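Local coordinates for putative cytoplasmic protein (Salmonella enterica subsp. enterica serovar Typhimurium, PDB 4IQN) that is of unknown function and belongs to the uncharacterised DUF5066 family, a single chain built around a four-stranded antiparallel sheet and a small mixed sheet, at residues 35-41 / 85-91; 122-126 / 137-141; 119-123 / 206-210; 71-77 / 126-131. One frame throughout, in Å; residues are numbered along the deposited sequence.

Interaction 1: residues 35-41 / 85-91; sequences LRVRKYR and GVIHSYS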
loop_
_atom_site.group_PDB
_atom_site.type_symbol
_atom_site.label_atom_id
_atom_site.label_comp_id
_atom_site.label_asym_id
_atom_site.label_seq_id
_atom_site.Cartn_x
_atom_site.Cartn_y
_atom_site.Cartn_z
ATOM N N LEU A 35 14.135 -10.464 -1.319
ATOM C CA LEU A 35 13.081 -9.745 -0.599
ATOM C C LEU A 35 11.894 -10.631 -0.259
ATOM O O LEU A 35 11.457 -11.454 -1.055
ATOM C CB LEU A 35 12.604 -8.514 -1.374
ATOM C CG LEU A 35 13.667 -7.430 -1.656
ATOM C CD1 LEU A 35 13.026 -6.364 -2.521
ATOM C CD2 LEU A 35 14.229 -6.805 -0.388
ATOM N N ARG A 36 11.399 -10.442 0.952
ATOM C CA ARG A 36 10.183 -11.069 1.446
ATOM C C ARG A 36 9.429 -9.996 2.225
ATOM O O ARG A 36 9.991 -8.941 2.535
ATOM C CB ARG A 36 10.531 -12.242 2.367
ATOM C CG ARG A 36 11.323 -13.354 1.677
ATOM C CD ARG A 36 10.467 -14.349 0.919
ATOM N NE ARG A 36 9.621 -15.081 1.852
ATOM C CZ ARG A 36 8.681 -15.952 1.512
ATOM N NH1 ARG A 36 8.442 -16.240 0.234
ATOM N NH2 ARG A 36 7.974 -16.537 2.470
ATOM N N VAL A 37 8.166 -10.246 2.553
ATOM C CA VAL A 37 7.419 -9.313 3.402
ATOM C C VAL A 37 6.794 -10.088 4.573
ATOM O O VAL A 37 6.316 -11.226 4.398
ATOM C CB VAL A 37 6.355 -8.497 2.577
ATOM C CG1 VAL A 37 5.450 -9.415 1.820
ATOM C CG2 VAL A 37 5.567 -7.533 3.484
ATOM N N ARG A 38 6.798 -9.490 5.769
ATOM C CA ARG A 38 6.005 -10.056 6.871
ATOM C C ARG A 38 4.552 -10.305 6.458
ATOM O O ARG A 38 3.965 -9.493 5.734
ATOM C CB ARG A 38 6.090 -9.168 8.113
ATOM C CG ARG A 38 7.469 -9.199 8.756
ATOM C CD ARG A 38 7.683 -10.490 9.498
ATOM N NE ARG A 38 8.912 -10.455 10.309
ATOM C CZ ARG A 38 8.984 -9.923 11.519
ATOM N NH1 ARG A 38 7.904 -9.378 12.077
ATOM N NH2 ARG A 38 10.140 -9.942 12.183
ATOM N N LYS A 39 3.989 -11.440 6.875
ATOM C CA LYS A 39 2.608 -11.803 6.548
ATOM C C LYS A 39 1.587 -11.055 7.410
ATOM O O LYS A 39 0.477 -10.762 6.942
ATOM C CB LYS A 39 2.418 -13.315 6.703
ATOM C CG LYS A 39 1.042 -13.912 6.434
ATOM C CD LYS A 39 0.609 -13.856 4.970
ATOM C CE LYS A 39 -0.780 -14.473 4.725
ATOM N NZ LYS A 39 -0.758 -15.946 4.609
ATOM N N TYR A 40 1.953 -10.747 8.649
ATOM C CA TYR A 40 1.008 -10.205 9.630
ATOM C C TYR A 40 1.430 -8.857 10.168
ATOM O O TYR A 40 2.602 -8.485 10.155
ATOM C CB TYR A 40 0.838 -11.198 10.788
ATOM C CG TYR A 40 0.276 -12.535 10.344
ATOM C CD1 TYR A 40 -1.030 -12.644 9.987
ATOM C CD2 TYR A 40 1.086 -13.693 10.262
ATOM C CE1 TYR A 40 -1.569 -13.836 9.553
ATOM C CE2 TYR A 40 0.545 -14.906 9.840
ATOM C CZ TYR A 40 -0.791 -14.954 9.486
ATOM O OH TYR A 40 -1.383 -16.091 9.052
ATOM N N ARG A 41 0.436 -8.093 10.626
ATOM C CA ARG A 41 0.704 -6.827 11.245
ATOM C C ARG A 41 1.477 -6.943 12.574
ATOM O O ARG A 41 2.294 -6.090 12.930
ATOM C CB ARG A 41 -0.608 -6.097 11.494
ATOM C CG ARG A 41 -0.304 -4.662 11.811
ATOM C CD ARG A 41 -1.163 -3.671 11.104
ATOM N NE ARG A 41 -1.870 -4.176 9.958
ATOM C CZ ARG A 41 -3.122 -3.840 9.680
ATOM N NH1 ARG A 41 -3.773 -2.980 10.462
ATOM N NH2 ARG A 41 -3.720 -4.371 8.640
ATOM N N GLY A 85 16.534 -8.747 4.286
ATOM C CA GLY A 85 15.647 -8.453 3.149
ATOM C C GLY A 85 14.151 -8.584 3.425
ATOM O O GLY A 85 13.358 -8.614 2.495
ATOM N N VAL A 86 13.764 -8.656 4.696
ATOM C CA VAL A 86 12.375 -8.761 5.053
ATOM C C VAL A 86 11.790 -7.365 5.221
ATOM O O VAL A 86 12.316 -6.568 5.983
ATOM C CB VAL A 86 12.175 -9.560 6.371
ATOM C CG1 VAL A 86 10.699 -9.589 6.767
ATOM C CG2 VAL A 86 12.704 -10.985 6.219
ATOM N N ILE A 87 10.691 -7.097 4.505
ATOM C CA ILE A 87 9.912 -5.867 4.682
ATOM C C ILE A 87 9.002 -6.056 5.883
ATOM O O ILE A 87 8.092 -6.880 5.842
ATOM C CB ILE A 87 9.049 -5.563 3.442
ATOM C CG1 ILE A 87 9.940 -5.402 2.191
ATOM C CG2 ILE A 87 8.231 -4.315 3.688
ATOM C CD1 ILE A 87 9.207 -5.315 0.859
ATOM N N HIS A 88 9.268 -5.309 6.951
ATOM C CA HIS A 88 8.443 -5.382 8.165
ATOM C C HIS A 88 7.128 -4.630 7.894
ATOM O O HIS A 88 7.083 -3.754 7.052
ATOM C CB HIS A 88 9.183 -4.797 9.349
ATOM C CG HIS A 88 10.318 -5.659 9.818
ATOM N ND1 HIS A 88 10.345 -6.239 11.065
ATOM C CD2 HIS A 88 11.430 -6.085 9.179
ATOM C CE1 HIS A 88 11.446 -6.964 11.183
ATOM N NE2 HIS A 88 12.116 -6.892 10.048
ATOM N N SER A 89 6.067 -5.044 8.569
ATOM C CA SER A 89 4.770 -4.440 8.376
ATOM C C SER A 89 4.765 -2.974 8.795
ATOM O O SER A 89 5.431 -2.543 9.717
ATOM C CB SER A 89 3.628 -5.230 9.089
ATOM O OG SER A 89 2.349 -4.602 8.839
ATOM N N TYR A 90 3.940 -2.206 8.100
ATOM C CA TYR A 90 3.633 -0.861 8.490
ATOM C C TYR A 90 2.362 -0.949 9.316
ATOM O O TYR A 90 1.553 -1.858 9.133
ATOM C CB TYR A 90 3.352 -0.064 7.219
ATOM C CG TYR A 90 3.234 1.413 7.343
ATOM C CD1 TYR A 90 4.365 2.236 7.246
ATOM C CD2 TYR A 90 1.962 2.033 7.511
ATOM C CE1 TYR A 90 4.260 3.611 7.341
ATOM C CE2 TYR A 90 1.866 3.400 7.627
ATOM C CZ TYR A 90 3.012 4.171 7.511
ATOM O OH TYR A 90 2.952 5.513 7.570
ATOM N N SER A 91 2.168 0.006 10.196
ATOM C CA SER A 91 0.943 0.047 10.997
ATOM C C SER A 91 0.410 1.455 10.869
ATOM O O SER A 91 1.172 2.392 10.992
ATOM C CB SER A 91 1.229 -0.308 12.464
ATOM O OG SER A 91 0.029 -0.235 13.251
#

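Interaction 2: residues 122-126 / 137-141; sequences LPALI and FIYIT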
loop_
_atom_site.group_PDB
_atom_site.type_symbol
_atom_site.label_atom_id
_atom_site.label_comp_id
_atom_site.label_asym_id
_atom_site.label_seq_id
_atom_site.Cartn_x
_atom_site.Cartn_y
_atom_site.Cartn_z
ATOM N N LEU A 122 -4.725 -9.488 11.973
ATOM C CA LEU A 122 -4.593 -8.389 10.975
ATOM C C LEU A 122 -3.418 -8.685 10.028
ATOM O O LEU A 122 -2.366 -9.161 10.470
ATOM C CB LEU A 122 -4.438 -7.032 11.634
ATOM C CG LEU A 122 -5.696 -6.432 12.281
ATOM C CD1 LEU A 122 -5.274 -5.297 13.216
ATOM C CD2 LEU A 122 -6.684 -5.948 11.199
ATOM N N PRO A 123 -3.608 -8.461 8.722
ATOM C CA PRO A 123 -2.545 -8.696 7.777
ATOM C C PRO A 123 -1.536 -7.575 7.792
ATOM O O PRO A 123 -1.823 -6.463 8.228
ATOM C CB PRO A 123 -3.262 -8.694 6.422
ATOM C CG PRO A 123 -4.438 -7.817 6.638
ATOM C CD PRO A 123 -4.860 -8.054 8.046
ATOM N N ALA A 124 -0.348 -7.867 7.288
ATOM C CA ALA A 124 0.672 -6.838 7.097
ATOM C C ALA A 124 0.231 -5.788 6.114
ATOM O O ALA A 124 -0.634 -6.064 5.310
ATOM C CB ALA A 124 1.975 -7.448 6.623
ATOM N N LEU A 125 0.852 -4.619 6.190
ATOM C CA LEU A 125 0.630 -3.515 5.252
ATOM C C LEU A 125 1.962 -3.048 4.727
ATOM O O LEU A 125 2.931 -3.012 5.446
ATOM C CB LEU A 125 -0.050 -2.308 5.935
ATOM C CG LEU A 125 -1.380 -2.592 6.612
ATOM C CD1 LEU A 125 -1.849 -1.420 7.465
ATOM C CD2 LEU A 125 -2.403 -2.929 5.547
ATOM N N ILE A 126 1.984 -2.679 3.451
ATOM C CA ILE A 126 3.086 -1.954 2.860
ATOM C C ILE A 126 2.561 -0.595 2.488
ATOM O O ILE A 126 1.584 -0.494 1.709
ATOM C CB ILE A 126 3.658 -2.661 1.608
ATOM C CG1 ILE A 126 4.310 -4.013 1.954
ATOM C CG2 ILE A 126 4.680 -1.782 0.915
ATOM C CD1 ILE A 126 4.811 -4.753 0.717
ATOM N N PHE A 137 -2.183 1.592 0.862
ATOM C CA PHE A 137 -1.415 0.449 1.392
ATOM C C PHE A 137 -1.611 -0.737 0.471
ATOM O O PHE A 137 -2.667 -0.934 -0.125
ATOM C CB PHE A 137 -1.892 0.008 2.775
ATOM C CG PHE A 137 -2.076 1.101 3.765
ATOM C CD1 PHE A 137 -1.052 1.490 4.614
ATOM C CD2 PHE A 137 -3.298 1.742 3.890
ATOM C CE1 PHE A 137 -1.217 2.504 5.531
ATOM C CE2 PHE A 137 -3.477 2.725 4.813
ATOM C CZ PHE A 137 -2.446 3.130 5.633
ATOM N N ILE A 138 -0.581 -1.553 0.354
ATOM C CA ILE A 138 -0.733 -2.852 -0.172
ATOM C C ILE A 138 -1.158 -3.720 1.009
ATOM O O ILE A 138 -0.505 -3.700 2.079
ATOM C CB ILE A 138 0.566 -3.378 -0.830
ATOM C CG1 ILE A 138 1.151 -2.372 -1.830
ATOM C CG2 ILE A 138 0.281 -4.661 -1.552
ATOM C CD1 ILE A 138 2.456 -2.871 -2.435
ATOM N N TYR A 139 -2.238 -4.458 0.808
ATOM C CA TYR A 139 -2.892 -5.237 1.872
ATOM C C TYR A 139 -2.415 -6.660 1.752
ATOM O O TYR A 139 -2.825 -7.373 0.836
ATOM C CB TYR A 139 -4.427 -5.162 1.688
ATOM C CG TYR A 139 -5.230 -5.368 2.936
ATOM C CD1 TYR A 139 -5.131 -4.482 4.009
ATOM C CD2 TYR A 139 -6.119 -6.437 3.056
ATOM C CE1 TYR A 139 -5.885 -4.673 5.183
ATOM C CE2 TYR A 139 -6.877 -6.621 4.235
ATOM C CZ TYR A 139 -6.751 -5.742 5.291
ATOM O OH TYR A 139 -7.502 -5.924 6.466
ATOM N N ILE A 140 -1.524 -7.085 2.665
ATOM C CA ILE A 140 -0.812 -8.342 2.477
ATOM C C ILE A 140 -1.630 -9.535 3.004
ATOM O O ILE A 140 -1.473 -9.957 4.136
ATOM C CB ILE A 140 0.546 -8.290 3.159
ATOM C CG1 ILE A 140 1.350 -7.066 2.737
ATOM C CG2 ILE A 140 1.351 -9.580 2.891
ATOM C CD1 ILE A 140 1.648 -6.921 1.243
ATOM N N THR A 141 -2.535 -10.034 2.173
ATOM C CA THR A 141 -3.380 -11.160 2.493
ATOM C C THR A 141 -2.943 -12.297 1.600
ATOM O O THR A 141 -2.010 -13.029 1.956
ATOM C CB THR A 141 -4.861 -10.817 2.323
ATOM O OG1 THR A 141 -5.025 -10.171 1.073
ATOM C CG2 THR A 141 -5.303 -9.872 3.409
#

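Interaction 3: residues 119-123 / 206-210; sequences DPRLP and LLDLE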
loop_
_atom_site.group_PDB
_atom_site.type_symbol
_atom_site.label_atom_id
_atom_site.label_comp_id
_atom_site.label_asym_id
_atom_site.label_seq_id
_atom_site.Cartn_x
_atom_site.Cartn_y
_atom_site.Cartn_z
ATOM N N ASP A 119 -5.531 -6.545 16.560
ATOM C CA ASP A 119 -6.021 -7.912 16.527
ATOM C C ASP A 119 -4.968 -8.817 15.855
ATOM O O ASP A 119 -4.392 -8.449 14.833
ATOM C CB ASP A 119 -7.343 -8.005 15.788
ATOM C CG ASP A 119 -7.961 -9.374 15.871
ATOM O OD1 ASP A 119 -7.549 -10.305 15.161
ATOM O OD2 ASP A 119 -8.897 -9.521 16.661
ATOM N N PRO A 120 -4.700 -9.995 16.428
ATOM C CA PRO A 120 -3.619 -10.856 15.924
ATOM C C PRO A 120 -3.817 -11.420 14.493
ATOM O O PRO A 120 -2.860 -11.904 13.882
ATOM C CB PRO A 120 -3.547 -11.982 16.996
ATOM C CG PRO A 120 -4.912 -11.998 17.631
ATOM C CD PRO A 120 -5.281 -10.541 17.666
ATOM N N ARG A 121 -5.056 -11.385 13.993
ATOM C CA ARG A 121 -5.361 -11.776 12.629
ATOM C C ARG A 121 -5.006 -10.728 11.572
ATOM O O ARG A 121 -4.993 -11.058 10.389
ATOM C CB ARG A 121 -6.850 -12.179 12.504
ATOM C CG ARG A 121 -7.200 -13.336 13.438
ATOM C CD ARG A 121 -8.530 -14.008 13.092
ATOM N NE ARG A 121 -8.860 -14.999 14.104
ATOM C CZ ARG A 121 -10.069 -15.512 14.338
ATOM N NH1 ARG A 121 -11.103 -15.144 13.634
ATOM N NH2 ARG A 121 -10.241 -16.391 15.307
ATOM N N LEU A 122 -4.725 -9.488 11.973
ATOM C CA LEU A 122 -4.593 -8.389 10.975
ATOM C C LEU A 122 -3.418 -8.685 10.028
ATOM O O LEU A 122 -2.366 -9.161 10.470
ATOM C CB LEU A 122 -4.438 -7.032 11.634
ATOM C CG LEU A 122 -5.696 -6.432 12.281
ATOM C CD1 LEU A 122 -5.274 -5.297 13.216
ATOM C CD2 LEU A 122 -6.684 -5.948 11.199
ATOM N N PRO A 123 -3.608 -8.461 8.722
ATOM C CA PRO A 123 -2.545 -8.696 7.777
ATOM C C PRO A 123 -1.536 -7.575 7.792
ATOM O O PRO A 123 -1.823 -6.463 8.228
ATOM C CB PRO A 123 -3.262 -8.694 6.422
ATOM C CG PRO A 123 -4.438 -7.817 6.638
ATOM C CD PRO A 123 -4.860 -8.054 8.046
ATOM N N LEU A 206 -11.183 -9.874 7.778
ATOM C CA LEU A 206 -10.067 -9.083 8.205
ATOM C C LEU A 206 -10.345 -7.596 8.142
ATOM O O LEU A 206 -9.978 -6.863 9.044
ATOM C CB LEU A 206 -8.822 -9.451 7.398
ATOM C CG LEU A 206 -8.396 -10.916 7.479
ATOM C CD1 LEU A 206 -7.167 -11.118 6.593
ATOM C CD2 LEU A 206 -8.082 -11.305 8.911
ATOM N N LEU A 207 -11.002 -7.148 7.076
ATOM C CA LEU A 207 -11.341 -5.734 6.949
ATOM C C LEU A 207 -12.251 -5.298 8.076
ATOM O O LEU A 207 -12.188 -4.159 8.543
ATOM C CB LEU A 207 -12.005 -5.427 5.595
ATOM C CG LEU A 207 -11.007 -5.615 4.463
ATOM C CD1 LEU A 207 -11.700 -5.977 3.156
ATOM C CD2 LEU A 207 -10.139 -4.371 4.350
ATOM N N ASP A 208 -13.092 -6.219 8.506
ATOM C CA ASP A 208 -14.008 -5.948 9.588
ATOM C C ASP A 208 -13.256 -5.625 10.885
ATOM O O ASP A 208 -13.796 -4.969 11.756
ATOM C CB ASP A 208 -14.950 -7.142 9.753
ATOM C CG ASP A 208 -16.049 -6.887 10.733
ATOM O OD1 ASP A 208 -16.902 -6.006 10.498
ATOM O OD2 ASP A 208 -16.070 -7.595 11.732
ATOM N N LEU A 209 -12.001 -6.072 11.002
ATOM C CA LEU A 209 -11.158 -5.756 12.165
ATOM C C LEU A 209 -10.441 -4.389 12.097
ATOM O O LEU A 209 -9.870 -3.931 13.092
ATOM C CB LEU A 209 -10.105 -6.871 12.360
ATOM C CG LEU A 209 -10.682 -8.280 12.502
ATOM C CD1 LEU A 209 -9.606 -9.362 12.404
ATOM C CD2 LEU A 209 -11.480 -8.409 13.781
ATOM N N GLU A 210 -10.434 -3.746 10.932
ATOM C CA GLU A 210 -9.695 -2.473 10.757
ATOM C C GLU A 210 -10.492 -1.293 11.306
ATOM O O GLU A 210 -11.371 -0.732 10.615
ATOM C CB GLU A 210 -9.404 -2.223 9.263
ATOM C CG GLU A 210 -8.602 -3.347 8.585
ATOM C CD GLU A 210 -7.123 -3.389 8.945
ATOM O OE1 GLU A 210 -6.658 -2.581 9.804
ATOM O OE2 GLU A 210 -6.429 -4.254 8.326
#

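Interaction 4: residues 71-77 / 126-131; sequences MPVIETL and IRIDHV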
loop_
_atom_site.group_PDB
_atom_site.type_symbol
_atom_site.label_atom_id
_atom_site.label_comp_id
_atom_site.label_asym_id
_atom_site.label_seq_id
_atom_site.Cartn_x
_atom_site.Cartn_y
_atom_site.Cartn_z
HETATM N N MSE A 71 6.092 12.996 -7.686
HETATM C CA MSE A 71 6.049 12.557 -6.283
HETATM C C MSE A 71 6.350 11.081 -6.240
HETATM O O MSE A 71 6.040 10.356 -7.185
HETATM C CB MSE A 71 4.656 12.822 -5.686
HETATM C CG MSE A 71 4.234 14.267 -5.884
HETATM SE SE MSE A 71 2.476 14.625 -5.090
HETATM C CE MSE A 71 2.846 14.065 -3.258
ATOM N N PRO A 72 6.942 10.612 -5.140
ATOM C CA PRO A 72 7.342 9.217 -5.050
ATOM C C PRO A 72 6.170 8.242 -4.920
ATOM O O PRO A 72 5.042 8.672 -4.718
ATOM C CB PRO A 72 8.231 9.184 -3.805
ATOM C CG PRO A 72 7.768 10.310 -2.955
ATOM C CD PRO A 72 7.342 11.370 -3.933
ATOM N N VAL A 73 6.456 6.945 -5.051
ATOM C CA VAL A 73 5.463 5.882 -4.918
ATOM C C VAL A 73 5.899 4.817 -3.918
ATOM O O VAL A 73 5.089 4.311 -3.103
ATOM C CB VAL A 73 5.241 5.198 -6.251
ATOM C CG1 VAL A 73 4.225 4.061 -6.139
ATOM C CG2 VAL A 73 4.834 6.201 -7.324
ATOM N N ILE A 74 7.179 4.453 -4.003
ATOM C CA ILE A 74 7.693 3.340 -3.220
ATOM C C ILE A 74 8.830 3.762 -2.303
ATOM O O ILE A 74 9.701 2.972 -2.009
ATOM C CB ILE A 74 8.145 2.214 -4.163
ATOM C CG1 ILE A 74 9.154 2.730 -5.197
ATOM C CG2 ILE A 74 6.959 1.610 -4.902
ATOM C CD1 ILE A 74 9.820 1.621 -5.963
ATOM N N GLU A 75 8.816 5.010 -1.844
ATOM C CA GLU A 75 9.885 5.535 -0.994
ATOM C C GLU A 75 9.800 5.039 0.447
ATOM O O GLU A 75 10.762 4.484 0.995
ATOM C CB GLU A 75 9.873 7.045 -1.025
ATOM C CG GLU A 75 10.950 7.729 -0.225
ATOM C CD GLU A 75 10.886 9.208 -0.449
ATOM O OE1 GLU A 75 10.150 9.868 0.294
ATOM O OE2 GLU A 75 11.506 9.687 -1.403
ATOM N N THR A 76 8.656 5.251 1.063
ATOM C CA THR A 76 8.463 4.951 2.471
ATOM C C THR A 76 8.730 3.473 2.803
ATOM O O THR A 76 9.298 3.145 3.877
ATOM C CB THR A 76 7.027 5.340 2.891
ATOM O OG1 THR A 76 6.862 6.768 2.763
ATOM C CG2 THR A 76 6.735 4.921 4.316
ATOM N N LEU A 77 8.315 2.585 1.910
ATOM C CA LEU A 77 8.375 1.155 2.201
ATOM C C LEU A 77 9.817 0.705 2.372
ATOM O O LEU A 77 10.101 -0.300 3.066
ATOM C CB LEU A 77 7.675 0.344 1.124
ATOM C CG LEU A 77 8.266 0.331 -0.281
ATOM C CD1 LEU A 77 9.336 -0.762 -0.451
ATOM C CD2 LEU A 77 7.131 0.178 -1.311
ATOM N N ILE A 126 1.984 -2.679 3.451
ATOM C CA ILE A 126 3.086 -1.954 2.860
ATOM C C ILE A 126 2.561 -0.595 2.488
ATOM O O ILE A 126 1.584 -0.494 1.709
ATOM C CB ILE A 126 3.658 -2.661 1.608
ATOM C CG1 ILE A 126 4.310 -4.013 1.954
ATOM C CG2 ILE A 126 4.680 -1.782 0.915
ATOM C CD1 ILE A 126 4.811 -4.753 0.717
ATOM N N ARG A 127 3.208 0.453 2.988
ATOM C CA ARG A 127 2.749 1.823 2.701
ATOM C C ARG A 127 3.188 2.225 1.316
ATOM O O ARG A 127 4.334 2.010 0.933
ATOM C CB ARG A 127 3.327 2.804 3.720
ATOM C CG ARG A 127 2.838 4.248 3.667
ATOM C CD ARG A 127 1.349 4.347 3.871
ATOM N NE ARG A 127 1.005 5.648 4.425
ATOM C CZ ARG A 127 0.662 6.724 3.717
ATOM N NH1 ARG A 127 0.562 6.696 2.382
ATOM N NH2 ARG A 127 0.376 7.829 4.372
ATOM N N ILE A 128 2.274 2.816 0.561
ATOM C CA ILE A 128 2.562 3.389 -0.772
ATOM C C ILE A 128 2.415 4.908 -0.662
ATOM O O ILE A 128 1.461 5.400 -0.050
ATOM C CB ILE A 128 1.573 2.856 -1.816
ATOM C CG1 ILE A 128 1.753 1.358 -2.028
ATOM C CG2 ILE A 128 1.657 3.617 -3.169
ATOM C CD1 ILE A 128 3.059 0.935 -2.684
ATOM N N ASP A 129 3.355 5.648 -1.246
ATOM C CA ASP A 129 3.345 7.091 -1.182
ATOM C C ASP A 129 2.355 7.585 -2.240
ATOM O O ASP A 129 2.376 7.129 -3.359
ATOM C CB ASP A 129 4.733 7.631 -1.409
ATOM C CG ASP A 129 5.722 7.095 -0.363
ATOM O OD1 ASP A 129 5.613 7.540 0.816
ATOM O OD2 ASP A 129 6.552 6.215 -0.705
ATOM N N HIS A 130 1.480 8.492 -1.841
ATOM C CA HIS A 130 0.317 8.860 -2.635
ATOM C C HIS A 130 0.419 10.306 -3.090
ATOM O O HIS A 130 1.255 11.068 -2.605
ATOM C CB HIS A 130 -0.948 8.634 -1.803
ATOM C CG HIS A 130 -2.220 8.834 -2.563
ATOM N ND1 HIS A 130 -2.415 8.339 -3.830
ATOM C CD2 HIS A 130 -3.363 9.485 -2.229
ATOM C CE1 HIS A 130 -3.628 8.667 -4.247
ATOM N NE2 HIS A 130 -4.215 9.374 -3.296
ATOM N N VAL A 131 -0.393 10.648 -4.079
ATOM C CA VAL A 131 -0.342 11.952 -4.704
ATOM C C VAL A 131 -1.307 12.935 -4.053
ATOM O O VAL A 131 -1.261 14.131 -4.357
ATOM C CB VAL A 131 -0.643 11.835 -6.209
ATOM C CG1 VAL A 131 0.420 10.978 -6.881
ATOM C CG2 VAL A 131 -2.046 11.251 -6.462
HETATM O O HOH W 1 4.014 10.725 -2.977
HETATM O O HOH W 2 6.397 3.437 -0.111
#

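Interaction 1: residues 35-41 / 85-91
Parallel pairing of strands 36-38 and 86-87 joins one side of a small three-stranded sheet, with Arg-36 set beside Val-86 and Val-37 beside Ile-87. Three backbone bonds step along the ladder: Arg-36 N gives to Gly-85 O (3.1 Å), Ile-87 N to Arg-36 O (2.8 Å) and Arg-38 N to Ile-87 O (2.9 Å). On the face carrying Val-37 and Ile-87, the first leans CG2 against CB of the second at 4.0 Å. Val-37 chi1 (54°) turns this branch anti to the backbone N, while CG1 takes the tighter place between N and carbonyl carbon. The sheet is mixed: 36-38 is its middle strand, pairing antiparallel with 48-49 along its other edge. On the face of Val-86, the bent chain of Arg-38 crosses that valine, CG lying 3.8 Å from CG1. Arg-38 and His-88 then run alongside, pointing the same way; His-88 CE1 lies over one face of the Arg-38 guanidinium, 3.4 Å from NH2, the two planes 47° apart. Pro-43 O holds Arg-38 NH1, and Asp-82 holds His-88 NE2. Beyond the strands the pairing gives way to contacts of side chains with backbone carbonyls: Ser-89 CB meets Tyr-40 O at 3.6 Å, and Arg-41 CD passes 3.8 Å from Tyr-90 O on its way to a salt bridge with Glu-210.

Interaction 2: residues 122-126 / 137-141
Phe-137 lies diagonally from Leu-125, whose CD1 sits over one face of the phenyl ring, displaced toward the rim. Ile-126 O comes to that ring at its edge, near the ring plane. Ile-138 and Ile-126 form an antiparallel hydrogen-bonded pair: Ile-138 N gives to Ile-126 O (2.8 Å) and Ile-126 N to Ile-138 O (3.0 Å), both donors in the carbonyl plane. Their side chains lie side by side, CB to CB at 4.0 Å. Tyr-139, the non-hydrogen-bonded partner of Leu-125, carries its ring alongside that leucine to Pro-123, CG being anti to the backbone N (chi1 -155°). Pro-123 CG makes a CH-pi contact with one face of the Tyr-139 ring, 3.7 Å from the centroid and 25° off the normal, while Leu-125 CD2 touches Tyr-139 CD1 at 3.5 Å. Ile-140 N gives to Ala-124 O (3.0 Å), and Ile-140 CD1 reaches Ile-126 CD1 at 3.9 Å; Ile-140 is also the centre of an inverse gamma turn. Thr-141 CG2 then rests against Pro-123 CB. This beta hairpin forms the first two strands of the four-stranded antiparallel sheet: strand 151-155 flanks 135-140 on its other side, and helix 190-207 covers Tyr-139 and Thr-141 with Leu-206.

Interaction 3: residues 119-123 / 206-210
Leu-122 CD2 lies over one face of the Glu-210 carboxylate, 3.3 Å from OE2 and almost as near to CD, and Leu-209 CD1 does the same over the Asp-119 carboxylate, 3.6 Å from OD1. Leu-209 CD2 stands over that same face of Asp-119, farther off. In both cases a methyl group covers a flat charged group without a polar bond between the segments. The oxygens turn to other partners. Asp-119 OD1 accepts the backbone N of Arg-121 at 3.0 Å, met on its anti side and 21° out of the carboxylate plane. Glu-210 is bent at chi2 (-74°), which carries its carboxylate back beneath Leu-122; there OE2 serves Arg-41 and Tyr-139, and OE1 accepts from Trp-116 NE1. The buried acid is thus gripped by several donors, which would probably stabilise its negative charge. The remaining contacts are van der Waals, made mostly by leucine methyls. Leu-122 CD2 also meets Leu-209 CB at 3.7 Å. Leu-206 straddles the chain with its two methyls: CD2 touches Arg-121 O at 3.4 Å, and CD1 slides past Pro-123 CD at 4.1 Å. Arg-121 offers just the root of its side chain, CB being 3.9 Å from Leu-209 CD1, before its extended arm leads off. Each segment contains a type I beta turn. One runs from Leu-207 to Glu-210, in the C-terminal end region of helix 190-207. The other runs from Asp-119 to Leu-122, where the Asp-119 side chain closes an Asx turn over the same bend just before strand 124-128.

Interaction 4: residues 71-77 / 126-131
Asp-129 gathers the polar contacts of the loop 71-77. Its backbone N gives to Val-73 O at 2.9 Å, from above the carbonyl plane and not on a lone pair. Its carboxylate works on residues 75-76: OD2 accepts Thr-76 N at 2.9 Å on its syn lone pair, in a nearly straight bond (170°), and takes a weak, bent bond from Glu-75 N. Thr-76 OG1 is a donor to Asp-129 OD1, but the modelled separation of 2.4 Å is too short to be taken at face value. One carboxylate thus holds the loop just where its backbone takes up helical angles, over residues 75-77. Two waters add to the seam. One donates to both Pro-72 O and His-130 O; the other accepts from Leu-77 N (2.9 Å) and lies close to Arg-127 O and Asp-129 OD2. The loop runs along the later part of strand 124-128 and on to Val-131, on the side turned away from the hairpin partner 135-140, and so covers part of an end strand of the four-stranded sheet. Apolar contacts flank the polar seam. Leu-77 crosses Ile-126, its CB 3.7 Å from CG2; chi1 of 66° places its CG between the backbone N and carbonyl carbon, turning CD2 to the same methyl. Val-73 and Ile-128 lie side by side, Val-73 CG1 being 4.0 Å from Ile-128 CG2. Leu-170 of helix 166-174 also packs on Val-73. Thr-76 CG2 crosses the aliphatic root of Arg-127, 4.0 Å from CG, while that arginine's NE pairs with Glu-95.

Overall arrangement
From the N terminus, interaction 1 is the first to close, bringing 85-91 back to 35-41. Within that loop interaction 4 starts at 71-77; it closes at 126-131 and therefore crosses interaction 1. Interactions 2 and 3 leave from the same stretch around 122-123, the short hairpin of interaction 2, closed at 137-141, lying within the long loop that interaction 3 closes at 206-210; interaction 4 crosses both. Strand 124-128 is common to interactions 2 and 4. Ser-89, Tyr-90 and Arg-41 of interaction 1 bond to residues 123-125, linking the small mixed sheet to the antiparallel one, and Glu-210 connects interaction 3 to both interactions 1 and 2.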